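Side-chain contacts in major royal jelly protein 1 (Apis mellifera, PDB 5YYL), which is the most abundant protein of royal jelly, binds sterol and probably serves as food for developing larvae: residues G57-Y61 and K62-P66; F319-G323 and D324-G328. All coordinates share one frame; numbering follows the deposited sequence.

Contacts 1 and 2 are two local turns in different parts of a beta-propeller chain. Their centres lie about 27 Å apart, their nearest atoms are about 14 Å apart, and they do not touch. Contact 1 comes first in the chain and shapes the loop that leads into an outermost strand of one four-stranded sheet. Contact 2 lies later, in the hairpin of the two middle strands of another. Both are away from the sterol pocket of P364, V366, I373 and I430. The N63 side chain of contact 1 is about 7 Å from a bound N-acetylglucosamine, and N63 ND2 is hydrogen-bonded to the carbonyl oxygen of N84, one of the residues next to that sugar.

Contact 1. Residues G57-Y61 and K62-P66; sequences GEYDY and KNNYP
D60 and K62 meet twice through one carboxylate oxygen. D60 OD1 accepts the backbone N-H of K62 (OD1 to N, 2.9 Å), which reaches it from above the carboxylate plane and closes an Asx turn. The same OD1 turns its syn lone pair to the ammonium of K62 (OD1 to NZ, 3.0 Å), forming a salt bridge; OD2 stands nearly as close, 3.2 Å from K62 NZ. Two donors on OD1 would fix the rotation of the carboxylate. D60 holds CG anti to its backbone N (chi1 -172°), which swings the acid forward over the turn, while K62 bends at chi3 and chi4 to bring its amine back to it. On the way K62 passes Y61: CG sits over one ring face, 3.9 Å from the centroid, as a CH-pi contact. A weak backbone bond from N63 N to D60 O (3.3 Å) spans a type I turn with Y61 and K62 at its corners. N64 ND2 lies 4.2 Å from Y59 CD1, the amide and ring planes 68° apart. Both polar ends are held from outside: Y59 OH by F40 O, and the N64 amide by Y42 OH and G85 O.

G57 ends helix 47-56 in a Schellman motif, and the chain then passes through this turn into strand 65-72, one of the two outermost strands of its antiparallel sheet. Y59 packs back on I54 of the helix, whereas Y65 joins strand 75-81 by a backbone bond to L81.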
# COMPACT_ATOMS: atom_id res chain seq x y z
N GLY A 57 49.36 -17.08 13.54
CA GLY A 57 49.90 -15.78 13.14
C GLY A 57 49.30 -15.23 11.85
O GLY A 57 49.77 -14.20 11.35
N GLU A 58 48.28 -15.91 11.32
CA GLU A 58 47.48 -15.42 10.19
C GLU A 58 46.66 -14.17 10.55
O GLU A 58 46.36 -13.40 9.66
CB GLU A 58 46.51 -16.52 9.70
N TYR A 59 46.31 -14.01 11.83
CA TYR A 59 45.48 -12.88 12.29
C TYR A 59 45.90 -12.31 13.66
O TYR A 59 45.51 -12.82 14.70
CB TYR A 59 43.99 -13.29 12.31
CG TYR A 59 43.12 -12.34 13.13
CD1 TYR A 59 43.00 -10.99 12.79
CD2 TYR A 59 42.46 -12.79 14.27
CE1 TYR A 59 42.24 -10.12 13.56
CE2 TYR A 59 41.69 -11.92 15.04
CZ TYR A 59 41.58 -10.59 14.68
OH TYR A 59 40.82 -9.74 15.44
N ASP A 60 46.68 -11.23 13.63
CA ASP A 60 46.96 -10.39 14.80
C ASP A 60 46.13 -9.12 14.61
O ASP A 60 46.27 -8.41 13.61
CB ASP A 60 48.45 -10.03 14.90
CG ASP A 60 48.82 -9.30 16.21
OD1 ASP A 60 47.96 -8.64 16.84
OD2 ASP A 60 50.00 -9.38 16.61
N TYR A 61 45.28 -8.84 15.60
CA TYR A 61 44.40 -7.67 15.57
C TYR A 61 45.16 -6.34 15.60
O TYR A 61 44.67 -5.33 15.08
CB TYR A 61 43.38 -7.74 16.71
CG TYR A 61 43.89 -7.35 18.09
CD1 TYR A 61 43.71 -6.05 18.57
CD2 TYR A 61 44.50 -8.29 18.94
CE1 TYR A 61 44.15 -5.68 19.84
CE2 TYR A 61 44.94 -7.92 20.21
CZ TYR A 61 44.76 -6.62 20.67
OH TYR A 61 45.20 -6.23 21.93
N LYS A 62 46.35 -6.33 16.19
CA LYS A 62 47.17 -5.11 16.30
C LYS A 62 47.78 -4.64 14.97
O LYS A 62 48.29 -3.52 14.90
CB LYS A 62 48.28 -5.29 17.35
CG LYS A 62 47.78 -5.33 18.80
CD LYS A 62 48.93 -5.36 19.82
CE LYS A 62 49.21 -6.76 20.35
NZ LYS A 62 49.52 -7.76 19.28
N ASN A 63 47.75 -5.48 13.94
CA ASN A 63 48.36 -5.15 12.64
C ASN A 63 47.36 -4.96 11.50
O ASN A 63 47.73 -5.06 10.33
CB ASN A 63 49.36 -6.25 12.24
CG ASN A 63 50.39 -6.55 13.31
OD1 ASN A 63 50.66 -5.74 14.21
ND2 ASN A 63 50.98 -7.74 13.22
N ASN A 64 46.10 -4.68 11.83
CA ASN A 64 45.07 -4.51 10.79
C ASN A 64 44.74 -3.04 10.64
O ASN A 64 44.21 -2.41 11.56
CB ASN A 64 43.84 -5.35 11.10
CG ASN A 64 44.07 -6.81 10.79
OD1 ASN A 64 43.55 -7.35 9.80
ND2 ASN A 64 44.87 -7.47 11.61
N TYR A 65 45.10 -2.49 9.48
CA TYR A 65 44.97 -1.07 9.19
C TYR A 65 44.22 -0.92 7.87
O TYR A 65 44.60 -1.55 6.86
CB TYR A 65 46.33 -0.39 9.08
CG TYR A 65 47.28 -0.71 10.22
CD1 TYR A 65 47.05 -0.22 11.51
CD2 TYR A 65 48.42 -1.52 10.00
CE1 TYR A 65 47.93 -0.52 12.55
CE2 TYR A 65 49.29 -1.81 11.04
CZ TYR A 65 49.04 -1.32 12.31
OH TYR A 65 49.91 -1.62 13.33
N PRO A 66 43.16 -0.10 7.86
CA PRO A 66 42.35 -0.00 6.65
C PRO A 66 42.95 0.99 5.65
O PRO A 66 43.43 2.04 6.04
CB PRO A 66 41.00 0.48 7.17
CG PRO A 66 41.33 1.27 8.40
CD PRO A 66 42.64 0.76 8.94

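Contact 2. Residues F319-G323 and D324-G328; sequences FGLVG and DSALG
The F319 ring lies flat over the backbone of G328: G328 O stands 3.7 Å above one face, displaced toward the rim, and G328 CA makes a CH-pi contact 4.2 Å from the ring centroid. At the ring's edge, in its plane, is L321 CD2, from the next residue on the same side of the strand. The phenyl reaches the partner strand because chi1 of 54° sets CG between the backbone N and the carbonyl carbon. L321 closes in from the other branch, its CD1 3.8 Å from G328 CA, so ring and methyl together occupy the side of G328 where a side chain would otherwise stand. L321 CB also meets A326 CB at 4.3 Å.

L327 belongs to the other face of the sheet. With CG anti to its backbone N (chi1 175°), its CD1 reaches across to F319 O at 3.4 Å.

Backbone bonds hold the ladder. F319 and G328 form a hydrogen-bonded antiparallel pair, with G328 N 2.7 Å from F319 O. L321 and A326 form the next, the bond from L321 N to A326 O measuring 2.8 Å, and between them G320 and L327 are a non-hydrogen-bonded pair. At the turn, S325 and A326 both face L321 as a G1 beta bulge, S325 taking a left-handed backbone conformation (phi 55°). S325 OG donates to D324 O (2.7 Å).

Strands 316-321 and 326-331 are the middle two of a four-stranded propeller blade, flanked by 306-311 and 342-346. L327 packs on V344 of the latter, while the V322 side chain touches M240 and I242 of strand 239-242.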
# COMPACT_ATOMS: atom_id res chain seq x y z
N PHE A 319 38.46 17.30 0.13
CA PHE A 319 39.80 16.87 0.48
C PHE A 319 40.09 17.00 1.96
O PHE A 319 39.67 17.94 2.61
CB PHE A 319 40.83 17.65 -0.33
CG PHE A 319 40.69 19.14 -0.23
CD1 PHE A 319 41.30 19.83 0.80
CD2 PHE A 319 39.96 19.85 -1.18
CE1 PHE A 319 41.18 21.20 0.90
CE2 PHE A 319 39.84 21.23 -1.09
CZ PHE A 319 40.44 21.90 -0.05
N GLY A 320 40.85 16.04 2.49
CA GLY A 320 41.22 16.03 3.88
C GLY A 320 42.42 16.92 4.12
O GLY A 320 43.38 16.91 3.37
N LEU A 321 42.35 17.68 5.22
CA LEU A 321 43.40 18.60 5.59
C LEU A 321 44.12 17.99 6.79
O LEU A 321 43.61 18.02 7.89
CB LEU A 321 42.78 19.96 5.90
CG LEU A 321 42.25 20.69 4.66
CD1 LEU A 321 41.10 21.62 4.95
CD2 LEU A 321 43.35 21.46 3.95
N VAL A 322 45.32 17.48 6.56
CA VAL A 322 46.09 16.67 7.51
C VAL A 322 46.35 17.36 8.85
O VAL A 322 46.13 16.79 9.92
CB VAL A 322 47.46 16.25 6.91
CG1 VAL A 322 48.31 15.50 7.94
CG2 VAL A 322 47.29 15.36 5.68
N GLY A 323 46.83 18.59 8.79
CA GLY A 323 47.20 19.32 10.00
C GLY A 323 46.01 19.63 10.88
O GLY A 323 45.99 19.29 12.06
N ASP A 324 44.99 20.23 10.26
CA ASP A 324 43.79 20.67 10.96
C ASP A 324 42.86 19.51 11.36
O ASP A 324 41.98 19.70 12.21
CB ASP A 324 43.02 21.71 10.11
CG ASP A 324 43.93 22.85 9.57
OD1 ASP A 324 45.05 23.04 10.11
OD2 ASP A 324 43.53 23.54 8.60
N SER A 325 43.07 18.32 10.79
CA SER A 325 42.20 17.16 10.98
C SER A 325 40.78 17.57 10.60
O SER A 325 39.84 17.53 11.39
CB SER A 325 42.33 16.55 12.38
OG SER A 325 41.55 17.24 13.33
N ALA A 326 40.67 17.98 9.34
CA ALA A 326 39.47 18.60 8.81
C ALA A 326 39.21 18.11 7.41
O ALA A 326 40.04 17.41 6.81
CB ALA A 326 39.62 20.10 8.79
N LEU A 327 38.03 18.45 6.93
CA LEU A 327 37.62 18.18 5.57
C LEU A 327 37.39 19.53 4.92
O LEU A 327 36.71 20.37 5.48
CB LEU A 327 36.34 17.35 5.57
CG LEU A 327 35.65 17.05 4.23
CD1 LEU A 327 36.63 16.44 3.23
CD2 LEU A 327 34.44 16.17 4.46
N GLY A 328 37.98 19.73 3.76
CA GLY A 328 37.84 20.97 3.01
C GLY A 328 37.15 20.72 1.70
O GLY A 328 37.08 19.58 1.24